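Local atomic coordinates of DNA ligase (Aquifex aeolicus, PDB entry 3QWU), a protein that binds adenosine and a calcium ion and probably joins nucleic-acid ends at the expense of ATP. Residues Lys199-Lys202 with Glu203-Arg207; Leu248-Pro251 with Pro252-Thr256; Asp349-Leu353 with Asn354-Leu358. One frame throughout, in Å; residues are numbered along the deposited sequence.

Contact 1 (Lys199-Lys202 with Glu203-Arg207)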
ATOM      1  N   LYS A 199      13.622  28.524  13.699  1.00 43.44           N
ATOM      2  CA  LYS A 199      14.837  28.489  12.883  1.00 44.51           C
ATOM      3  C   LYS A 199      15.791  27.438  13.482  1.00 42.86           C
ATOM      4  O   LYS A 199      16.356  26.645  12.748  1.00 42.41           O
ATOM      5  CB  LYS A 199      15.541  29.832  12.775  1.00 46.86           C
ATOM      6  CG  LYS A 199      15.179  30.672  11.513  1.00 54.06           C
ATOM      7  CD  LYS A 199      13.826  31.486  11.623  1.00 58.83           C
ATOM      8  CE  LYS A 199      13.876  32.910  10.974  1.00 61.44           C
ATOM      9  NZ  LYS A 199      14.184  34.039  11.967  1.00 63.40           N
ATOM     10  N   LYS A 200      15.917  27.403  14.801  1.00 41.61           N
ATOM     11  CA  LYS A 200      16.886  26.512  15.439  1.00 40.78           C
ATOM     12  C   LYS A 200      16.485  25.037  15.299  1.00 38.97           C
ATOM     13  O   LYS A 200      17.309  24.188  14.919  1.00 38.27           O
ATOM     14  CB  LYS A 200      17.067  26.874  16.893  1.00 40.89           C
ATOM     15  CG  LYS A 200      17.583  28.308  17.083  1.00 45.65           C
ATOM     16  CD  LYS A 200      17.578  28.700  18.566  1.00 50.92           C
ATOM     17  CE  LYS A 200      17.526  30.190  18.743  1.00 54.15           C
ATOM     18  NZ  LYS A 200      17.492  30.592  20.191  1.00 57.79           N
ATOM     19  N   ILE A 201      15.217  24.743  15.558  1.00 37.53           N
ATOM     20  CA  ILE A 201      14.723  23.389  15.397  1.00 35.16           C
ATOM     21  C   ILE A 201      14.875  22.907  13.963  1.00 34.64           C
ATOM     22  O   ILE A 201      15.105  21.749  13.739  1.00 33.17           O
ATOM     23  CB  ILE A 201      13.243  23.280  15.844  1.00 35.11           C
ATOM     24  CG1 ILE A 201      13.128  23.604  17.312  1.00 34.36           C
ATOM     25  CG2 ILE A 201      12.675  21.895  15.596  1.00 30.51           C
ATOM     26  CD1 ILE A 201      11.765  23.889  17.753  1.00 36.96           C
ATOM     27  N   LYS A 202      14.731  23.785  12.979  1.00 36.73           N
ATOM     28  CA  LYS A 202      14.911  23.361  11.568  1.00 36.79           C
ATOM     29  C   LYS A 202      16.364  23.102  11.256  1.00 36.54           C
ATOM     30  O   LYS A 202      16.669  22.187  10.507  1.00 35.57           O
ATOM     31  CB  LYS A 202      14.342  24.374  10.570  1.00 37.83           C
ATOM     32  CG  LYS A 202      12.849  24.296  10.498  1.00 40.15           C
ATOM     33  CD  LYS A 202      12.149  25.405   9.696  1.00 42.29           C
ATOM     34  CE  LYS A 202      12.271  25.271   8.187  1.00 43.51           C
ATOM     35  NZ  LYS A 202      10.911  25.409   7.524  1.00 43.93           N
ATOM     36  N   GLU A 203      17.263  23.896  11.815  1.00 36.92           N
ATOM     37  CA  GLU A 203      18.671  23.614  11.631  1.00 38.27           C
ATOM     38  C   GLU A 203      18.991  22.218  12.240  1.00 37.10           C
ATOM     39  O   GLU A 203      19.739  21.419  11.646  1.00 37.24           O
ATOM     40  CB  GLU A 203      19.505  24.715  12.241  1.00 40.33           C
ATOM     41  CG  GLU A 203      21.021  24.493  12.212  1.00 45.81           C
ATOM     42  CD  GLU A 203      21.629  24.378  10.790  1.00 52.34           C
ATOM     43  OE1 GLU A 203      21.476  25.348   9.982  1.00 53.09           O
ATOM     44  OE2 GLU A 203      22.274  23.305  10.494  1.00 55.91           O
ATOM     45  N   ILE A 204      18.381  21.903  13.387  1.00 34.82           N
ATOM     46  CA  ILE A 204      18.644  20.652  14.054  1.00 33.06           C
ATOM     47  C   ILE A 204      18.218  19.462  13.187  1.00 31.27           C
ATOM     48  O   ILE A 204      18.994  18.529  12.975  1.00 30.52           O
ATOM     49  CB  ILE A 204      17.988  20.626  15.463  1.00 33.40           C
ATOM     50  CG1 ILE A 204      18.845  21.499  16.418  1.00 31.43           C
ATOM     51  CG2 ILE A 204      17.810  19.160  15.998  1.00 31.07           C
ATOM     52  CD1 ILE A 204      18.161  21.877  17.674  1.00 30.53           C
ATOM     53  N   LEU A 205      17.040  19.542  12.606  1.00 30.46           N
ATOM     54  CA  LEU A 205      16.554  18.471  11.707  1.00 29.60           C
ATOM     55  C   LEU A 205      17.330  18.342  10.420  1.00 29.14           C
ATOM     56  O   LEU A 205      17.563  17.235   9.979  1.00 29.58           O
ATOM     57  CB  LEU A 205      15.035  18.565  11.456  1.00 29.23           C
ATOM     58  CG  LEU A 205      14.372  18.002  12.746  1.00 28.98           C
ATOM     59  CD1 LEU A 205      13.087  18.616  12.880  1.00 33.28           C
ATOM     60  CD2 LEU A 205      14.272  16.421  12.802  1.00 22.24           C
ATOM     61  N   LYS A 206      17.780  19.443   9.870  1.00 29.45           N
ATOM     62  CA  LYS A 206      18.621  19.440   8.712  1.00 30.84           C
ATOM     63  C   LYS A 206      19.920  18.706   9.038  1.00 30.72           C
ATOM     64  O   LYS A 206      20.384  17.905   8.254  1.00 30.12           O
ATOM     65  CB  LYS A 206      18.944  20.896   8.312  1.00 32.93           C
ATOM     66  CG  LYS A 206      19.843  21.030   7.087  1.00 36.23           C
ATOM     67  CD  LYS A 206      20.532  22.354   7.050  1.00 42.62           C
ATOM     68  CE  LYS A 206      21.278  22.577   5.742  1.00 46.73           C
ATOM     69  NZ  LYS A 206      22.761  22.701   5.934  1.00 49.94           N
ATOM     70  N   ARG A 207      20.500  18.987  10.211  1.00 31.84           N
ATOM     71  CA  ARG A 207      21.768  18.368  10.622  1.00 31.74           C
ATOM     72  C   ARG A 207      21.594  16.837  10.880  1.00 30.33           C
ATOM     73  O   ARG A 207      22.279  15.979  10.336  1.00 28.63           O
ATOM     74  CB  ARG A 207      22.334  19.107  11.842  1.00 32.48           C
ATOM     75  CG  ARG A 207      23.719  18.605  12.241  1.00 33.47           C
ATOM     76  CD  ARG A 207      24.307  19.301  13.424  1.00 33.25           C
ATOM     77  NE  ARG A 207      23.665  18.988  14.692  1.00 33.67           N
ATOM     78  CZ  ARG A 207      22.799  19.757  15.334  1.00 31.75           C
ATOM     79  NH1 ARG A 207      22.419  20.932  14.862  1.00 34.19           N
ATOM     80  NH2 ARG A 207      22.334  19.351  16.494  1.00 31.49           N
TER
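Ile204 lies back along the helix against the carbonyls of Lys200 and Ile201, one turn earlier. Ile204 CB is 3.5 Å from Ile201 O and also near Lys200 O. The next atom, Ile204 CG1, comes closest, 3.4 Å from Lys200 O, and Ile204 CD1 ends 3.7 Å from the same oxygen, so this branch runs past one carbonyl for its whole length. The first torsion accounts for it: CG1 is anti to the carbonyl carbon and beside the backbone N (chi1 -76°), which folds it toward the preceding turn. That carbonyl is already engaged, because Ile204 N donates to Lys200 O over 3.0 Å with an N-H...O angle of 151°. Three equivalent i to i+4 bonds, ending at Lys206 N to Lys202 O, confirm a regular alpha-helix. Beside them, Ile201 CG2 and Leu205 CD1 make a loose apolar contact at 4.3 Å.

The polar end of Lys202 turns elsewhere, to a salt bridge with Glu269. The apolar side of helix 195-210 packs between helix 63-70, where Ile201 and Leu205 touch Leu63, and two strands: Ile204 meets Leu188 of strand 187-191, and Leu205 meets Val216 of strand 215-220.

Contact 2 (Leu248-Pro251 with Pro252-Thr256)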
ATOM      1  N   LEU A 248       4.619  -7.751   1.797  1.00 55.49           N
ATOM      2  CA  LEU A 248       3.324  -8.412   1.687  1.00 58.23           C
ATOM      3  C   LEU A 248       2.579  -8.228   3.015  1.00 60.24           C
ATOM      4  O   LEU A 248       1.358  -8.207   3.049  1.00 61.02           O
ATOM      5  CB  LEU A 248       3.483  -9.882   1.265  1.00 58.82           C
ATOM      6  CG  LEU A 248       4.165 -10.122  -0.108  1.00 57.98           C
ATOM      7  CD1 LEU A 248       4.273 -11.605  -0.431  1.00 57.00           C
ATOM      8  CD2 LEU A 248       3.444  -9.398  -1.246  1.00 57.29           C
ATOM      9  N   GLN A 249       3.338  -7.979   4.075  1.00 61.68           N
ATOM     10  CA  GLN A 249       2.792  -7.694   5.400  1.00 63.75           C
ATOM     11  C   GLN A 249       2.571  -6.177   5.638  1.00 64.42           C
ATOM     12  O   GLN A 249       2.922  -5.681   6.702  1.00 64.63           O
ATOM     13  CB  GLN A 249       3.760  -8.236   6.500  1.00 63.62           C
ATOM     14  CG  GLN A 249       4.669  -9.442   6.128  1.00 64.92           C
ATOM     15  CD  GLN A 249       3.914 -10.765   5.843  1.00 69.13           C
ATOM     16  OE1 GLN A 249       3.893 -11.248   4.704  1.00 70.40           O
ATOM     17  NE2 GLN A 249       3.331 -11.363   6.885  1.00 70.91           N
ATOM     18  N   LEU A 250       1.999  -5.444   4.675  1.00 65.89           N
ATOM     19  CA  LEU A 250       1.898  -3.974   4.763  1.00 66.43           C
ATOM     20  C   LEU A 250       0.565  -3.446   5.238  1.00 68.27           C
ATOM     21  O   LEU A 250      -0.447  -3.679   4.589  1.00 69.96           O
ATOM     22  CB  LEU A 250       2.108  -3.324   3.396  1.00 66.56           C
ATOM     23  CG  LEU A 250       3.503  -3.157   2.796  1.00 66.38           C
ATOM     24  CD1 LEU A 250       3.356  -2.507   1.401  1.00 66.74           C
ATOM     25  CD2 LEU A 250       4.468  -2.377   3.695  1.00 65.12           C
ATOM     26  N   PRO A 251       0.561  -2.621   6.292  1.00 69.57           N
ATOM     27  CA  PRO A 251      -0.725  -2.127   6.756  1.00 71.02           C
ATOM     28  C   PRO A 251      -1.444  -1.261   5.705  1.00 72.04           C
ATOM     29  O   PRO A 251      -0.808  -0.839   4.711  1.00 71.82           O
ATOM     30  CB  PRO A 251      -0.345  -1.284   7.977  1.00 70.58           C
ATOM     31  CG  PRO A 251       0.971  -0.710   7.619  1.00 69.36           C
ATOM     32  CD  PRO A 251       1.675  -1.838   6.864  1.00 69.05           C
ATOM     33  N   PRO A 252      -2.754  -0.976   5.933  1.00 73.70           N
ATOM     34  CA  PRO A 252      -3.591  -0.211   4.987  1.00 74.37           C
ATOM     35  C   PRO A 252      -3.233   1.256   4.783  1.00 73.88           C
ATOM     36  O   PRO A 252      -4.068   1.999   4.299  1.00 74.95           O
ATOM     37  CB  PRO A 252      -5.008  -0.317   5.584  1.00 75.73           C
ATOM     38  CG  PRO A 252      -4.953  -1.521   6.521  1.00 76.14           C
ATOM     39  CD  PRO A 252      -3.558  -1.522   7.054  1.00 74.51           C
ATOM     40  N   GLU A 253      -2.030   1.689   5.143  1.00 72.92           N
ATOM     41  CA  GLU A 253      -1.561   3.011   4.724  1.00 72.07           C
ATOM     42  C   GLU A 253      -0.052   3.159   4.802  1.00 69.80           C
ATOM     43  O   GLU A 253       0.394   4.222   5.154  1.00 69.96           O
ATOM     44  CB  GLU A 253      -2.168   4.138   5.601  1.00 72.99           C
ATOM     45  CG  GLU A 253      -3.699   4.280   5.681  1.00 76.11           C
ATOM     46  CD  GLU A 253      -4.149   5.563   6.417  1.00 79.44           C
ATOM     47  OE1 GLU A 253      -3.271   6.393   6.797  1.00 81.61           O
ATOM     48  OE2 GLU A 253      -5.381   5.742   6.605  1.00 79.46           O
ATOM     49  N   TYR A 254       0.764   2.151   4.517  1.00 68.27           N
ATOM     50  CA  TYR A 254       2.219   2.447   4.440  1.00 66.59           C
ATOM     51  C   TYR A 254       2.466   3.455   3.262  1.00 65.63           C
ATOM     52  O   TYR A 254       3.308   4.345   3.386  1.00 65.66           O
ATOM     53  CB  TYR A 254       3.082   1.166   4.302  1.00 66.30           C
ATOM     54  CG  TYR A 254       4.273   1.034   5.263  1.00 65.37           C
ATOM     55  CD1 TYR A 254       4.096   0.729   6.627  1.00 66.11           C
ATOM     56  CD2 TYR A 254       5.583   1.161   4.801  1.00 67.07           C
ATOM     57  CE1 TYR A 254       5.223   0.583   7.533  1.00 65.62           C
ATOM     58  CE2 TYR A 254       6.704   1.037   5.679  1.00 66.48           C
ATOM     59  CZ  TYR A 254       6.525   0.748   7.043  1.00 66.44           C
ATOM     60  OH  TYR A 254       7.661   0.634   7.858  1.00 62.99           O
ATOM     61  N   TYR A 255       1.694   3.353   2.160  1.00 64.30           N
ATOM     62  CA  TYR A 255       1.966   4.172   0.968  1.00 62.51           C
ATOM     63  C   TYR A 255       1.613   5.581   1.251  1.00 61.00           C
ATOM     64  O   TYR A 255       2.493   6.441   1.376  1.00 60.72           O
ATOM     65  CB  TYR A 255       1.221   3.695  -0.323  1.00 62.94           C
ATOM     66  CG  TYR A 255       1.847   2.453  -0.834  1.00 62.24           C
ATOM     67  CD1 TYR A 255       1.257   1.219  -0.594  1.00 61.51           C
ATOM     68  CD2 TYR A 255       3.083   2.495  -1.480  1.00 61.97           C
ATOM     69  CE1 TYR A 255       1.863   0.068  -0.985  1.00 61.75           C
ATOM     70  CE2 TYR A 255       3.696   1.344  -1.902  1.00 62.31           C
ATOM     71  CZ  TYR A 255       3.073   0.122  -1.643  1.00 63.20           C
ATOM     72  OH  TYR A 255       3.656  -1.057  -2.021  1.00 64.04           O
ATOM     73  N   THR A 256       0.313   5.815   1.340  1.00 59.11           N
ATOM     74  CA  THR A 256      -0.188   7.130   1.601  1.00 58.40           C
ATOM     75  C   THR A 256       0.610   7.870   2.744  1.00 56.09           C
ATOM     76  O   THR A 256       0.745   9.108   2.731  1.00 55.19           O
ATOM     77  CB  THR A 256      -1.731   7.068   1.858  1.00 59.89           C
ATOM     78  OG1 THR A 256      -2.164   8.220   2.598  1.00 62.88           O
ATOM     79  CG2 THR A 256      -2.153   5.771   2.611  1.00 61.30           C
TER
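Pro251 and Tyr254 close a turn through their backbones: Tyr254 N donates to Pro251 O in a weak bond of 3.4 Å, fairly straight at 160°. The CA atoms of Pro251 and Tyr254 are 5.9 Å apart, within the limit for a beta turn, and Pro252 and Glu253 occupy its corner positions. Pro251 itself is extended, and from Tyr254 onward the backbone is helical, with Glu253 at the N-cap position.

Bringing the chain round in this way sets Leu250 against two aromatic rings, one methyl for each. Leu250 CD2 makes an off-centre CH-pi contact with Tyr254, 4.2 Å from the ring centroid, and lies nearest the root of the ring, at CG. Leu250 CD1 goes to the far end of Tyr255, where it is 3.7 Å from Tyr255 OH and 3.8 Å from Tyr255 CE1. In both pairs the side chains cross at about a right angle. Leu250 CG stands beside its own backbone N (chi1 -78°), and from there the two methyls diverge to the separate tyrosines. Pro251 approaches the Tyr254 ring from the same side as Leu250, with Pro251 CD 3.5 Å from Tyr254 CD1.

Beyond these residues, Tyr254 takes a cation-pi contact from Arg258, and the Tyr255 ring meets Tyr255 of the second subunit. The arrangement is a proline-rich turn leading into helix 254-269 at the subunit interface, with the Tyr254 side chain about 4 Å from that of the calcium ligand Asp239.

Contact 3 (Asp349-Leu353 with Asn354-Leu358)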
ATOM      1  N   ASP A 349      17.610 -16.437  11.021  1.00 42.34           N
ATOM      2  CA  ASP A 349      16.963 -15.925   9.857  1.00 42.18           C
ATOM      3  C   ASP A 349      15.459 -15.703  10.083  1.00 42.10           C
ATOM      4  O   ASP A 349      14.792 -16.540  10.705  1.00 42.18           O
ATOM      5  CB  ASP A 349      17.204 -16.906   8.712  1.00 43.52           C
ATOM      6  CG  ASP A 349      18.675 -16.921   8.236  1.00 45.80           C
ATOM      7  OD1 ASP A 349      19.462 -15.976   8.555  1.00 46.80           O
ATOM      8  OD2 ASP A 349      19.038 -17.869   7.488  1.00 51.47           O
ATOM      9  N   LYS A 350      14.943 -14.556   9.632  1.00 40.53           N
ATOM     10  CA  LYS A 350      13.511 -14.409   9.386  1.00 41.90           C
ATOM     11  C   LYS A 350      13.346 -14.623   7.863  1.00 41.68           C
ATOM     12  O   LYS A 350      13.858 -13.838   7.057  1.00 41.35           O
ATOM     13  CB  LYS A 350      12.958 -13.029   9.839  1.00 41.55           C
ATOM     14  CG  LYS A 350      12.936 -12.798  11.380  1.00 44.65           C
ATOM     15  CD  LYS A 350      12.645 -11.318  11.823  1.00 48.22           C
ATOM     16  CE  LYS A 350      13.338 -11.021  13.209  1.00 49.63           C
ATOM     17  NZ  LYS A 350      12.779  -9.890  14.000  1.00 48.94           N
ATOM     18  N   VAL A 351      12.714 -15.732   7.495  1.00 42.27           N
ATOM     19  CA  VAL A 351      12.433 -16.104   6.111  1.00 42.91           C
ATOM     20  C   VAL A 351      11.020 -15.633   5.802  1.00 43.37           C
ATOM     21  O   VAL A 351      10.082 -16.083   6.468  1.00 44.72           O
ATOM     22  CB  VAL A 351      12.477 -17.679   5.907  1.00 44.93           C
ATOM     23  CG1 VAL A 351      12.071 -18.083   4.479  1.00 42.67           C
ATOM     24  CG2 VAL A 351      13.876 -18.280   6.289  1.00 43.12           C
ATOM     25  N   PHE A 352      10.870 -14.750   4.814  1.00 42.20           N
ATOM     26  CA  PHE A 352       9.562 -14.264   4.355  1.00 42.09           C
ATOM     27  C   PHE A 352       8.974 -15.201   3.290  1.00 43.37           C
ATOM     28  O   PHE A 352       9.307 -15.096   2.099  1.00 43.60           O
ATOM     29  CB  PHE A 352       9.732 -12.846   3.775  1.00 41.89           C
ATOM     30  CG  PHE A 352      10.236 -11.848   4.792  1.00 41.81           C
ATOM     31  CD1 PHE A 352       9.348 -11.114   5.566  1.00 42.58           C
ATOM     32  CD2 PHE A 352      11.601 -11.717   5.036  1.00 42.65           C
ATOM     33  CE1 PHE A 352       9.820 -10.233   6.534  1.00 44.50           C
ATOM     34  CE2 PHE A 352      12.077 -10.845   6.004  1.00 42.33           C
ATOM     35  CZ  PHE A 352      11.203 -10.089   6.732  1.00 42.46           C
ATOM     36  N   LEU A 353       8.085 -16.096   3.723  1.00 43.87           N
ATOM     37  CA  LEU A 353       7.602 -17.202   2.897  1.00 44.98           C
ATOM     38  C   LEU A 353       6.733 -16.734   1.754  1.00 44.23           C
ATOM     39  O   LEU A 353       6.738 -17.342   0.679  1.00 43.34           O
ATOM     40  CB  LEU A 353       6.754 -18.199   3.723  1.00 46.57           C
ATOM     41  CG  LEU A 353       7.319 -19.350   4.567  1.00 48.22           C
ATOM     42  CD1 LEU A 353       8.832 -19.315   4.851  1.00 48.75           C
ATOM     43  CD2 LEU A 353       6.527 -19.365   5.875  1.00 48.91           C
ATOM     44  N   ASN A 354       5.955 -15.690   2.008  1.00 43.06           N
ATOM     45  CA  ASN A 354       5.054 -15.175   0.991  1.00 43.33           C
ATOM     46  C   ASN A 354       5.792 -14.389  -0.068  1.00 41.49           C
ATOM     47  O   ASN A 354       5.550 -14.572  -1.237  1.00 43.24           O
ATOM     48  CB  ASN A 354       3.868 -14.423   1.612  1.00 43.48           C
ATOM     49  CG  ASN A 354       2.871 -15.406   2.336  1.00 47.57           C
ATOM     50  OD1 ASN A 354       2.146 -15.030   3.274  1.00 47.76           O
ATOM     51  ND2 ASN A 354       2.894 -16.671   1.919  1.00 49.51           N
ATOM     52  N   MET A 355       6.752 -13.583   0.321  1.00 39.59           N
ATOM     53  CA  MET A 355       7.587 -12.921  -0.656  1.00 38.17           C
ATOM     54  C   MET A 355       8.364 -13.953  -1.418  1.00 38.46           C
ATOM     55  O   MET A 355       8.490 -13.840  -2.652  1.00 39.38           O
ATOM     56  CB  MET A 355       8.571 -11.949  -0.000  1.00 36.73           C
ATOM     57  CG  MET A 355       9.328 -11.110  -0.982  1.00 37.29           C
ATOM     58  SD  MET A 355       8.200 -10.155  -2.055  1.00 42.70           S
ATOM     59  CE  MET A 355       8.131  -8.636  -1.093  1.00 38.03           C
ATOM     60  N   THR A 356       8.882 -14.945  -0.683  1.00 37.49           N
ATOM     61  CA  THR A 356       9.642 -16.045  -1.254  1.00 37.25           C
ATOM     62  C   THR A 356       8.833 -16.758  -2.325  1.00 38.13           C
ATOM     63  O   THR A 356       9.300 -16.859  -3.481  1.00 38.38           O
ATOM     64  CB  THR A 356      10.176 -17.022  -0.158  1.00 37.45           C
ATOM     65  OG1 THR A 356      11.197 -16.349   0.606  1.00 38.00           O
ATOM     66  CG2 THR A 356      10.786 -18.333  -0.808  1.00 35.45           C
ATOM     67  N   GLY A 357       7.627 -17.214  -1.973  1.00 38.47           N
ATOM     68  CA  GLY A 357       6.709 -17.864  -2.959  1.00 39.41           C
ATOM     69  C   GLY A 357       6.272 -16.936  -4.110  1.00 38.79           C
ATOM     70  O   GLY A 357       6.144 -17.342  -5.247  1.00 39.79           O
ATOM     71  N   LEU A 358       6.058 -15.654  -3.838  1.00 37.92           N
ATOM     72  CA  LEU A 358       5.609 -14.751  -4.893  1.00 36.66           C
ATOM     73  C   LEU A 358       6.725 -14.539  -5.919  1.00 35.60           C
ATOM     74  O   LEU A 358       6.517 -14.650  -7.110  1.00 35.83           O
ATOM     75  CB  LEU A 358       5.182 -13.424  -4.281  1.00 36.30           C
ATOM     76  CG  LEU A 358       4.738 -12.292  -5.274  1.00 36.45           C
ATOM     77  CD1 LEU A 358       3.573 -12.800  -6.100  1.00 34.53           C
ATOM     78  CD2 LEU A 358       4.346 -11.053  -4.445  1.00 34.38           C
TER
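Phe352 O receives two donors from a single residue, Thr356, at the point where strand becomes helix. The amide Thr356 N reaches it over 2.8 Å in a fairly straight bond, with only a modest tilt from the carbonyl plane. The hydroxyl Thr356 OG1, 2.7 Å from Phe352 O, comes from well above that plane, 47° out of it, and so does not use a lone-pair direction. This approach follows from the first torsion of Thr356: OG1 sits beside its backbone N (chi1 -69°), on the side facing back down the helix. The hydroxyl oxygen is engaged a second time, as acceptor for Val302 N. A valine in place of Thr356 would probably leave Val302 N without that acceptor and Phe352 O with one donor fewer.

Phe352 holds the N-cap position, and its carbonyl opens the i to i+4 ladder of helix 353-363. The chain passes without a linker from strand 343-352, the middle strand of a three-stranded antiparallel sheet, into this helix; the axes of the two short segments differ in direction by 47°.

Leu353 O is the next acceptor up the ladder, taken by Gly357 N over 2.8 Å in a nearly straight bond. Asn354 O follows, accepting from Leu358 N.

Apolar packing is thin here: Phe352 CB and Met355 CB meet at 4.1 Å, and the rest of each side chain leads off elsewhere. On the strand side, Val351 pairs through its backbone with Gln331 of strand 330-340 and Lys350 with Lys304 of strand 303-310, so the strand is bonded on both flanks; Phe352 bonds to Val302, just before the latter strand.

Along the chain the contacts come in the order 1, 2, 3. Contact 1 lies on helix 195-210, within the RNA ligase range; contacts 2 and 3 both belong to the C-terminal region. Centres of contacts 1 and 2 are about 30 Å apart, those of 1 and 3 about 40 Å, and neither pair touches. Helix 254-269 nevertheless spans the first gap: it starts in contact 2 and ends at Glu269, the salt-bridge partner of Lys202. Contacts 2 and 3, about 17 Å between centres, meet directly, Leu248 CD2 lying 3.7 Å from Leu358 CD2. The loop before helix 254-269 is thereby packed against helix 353-363 within the C-terminal region.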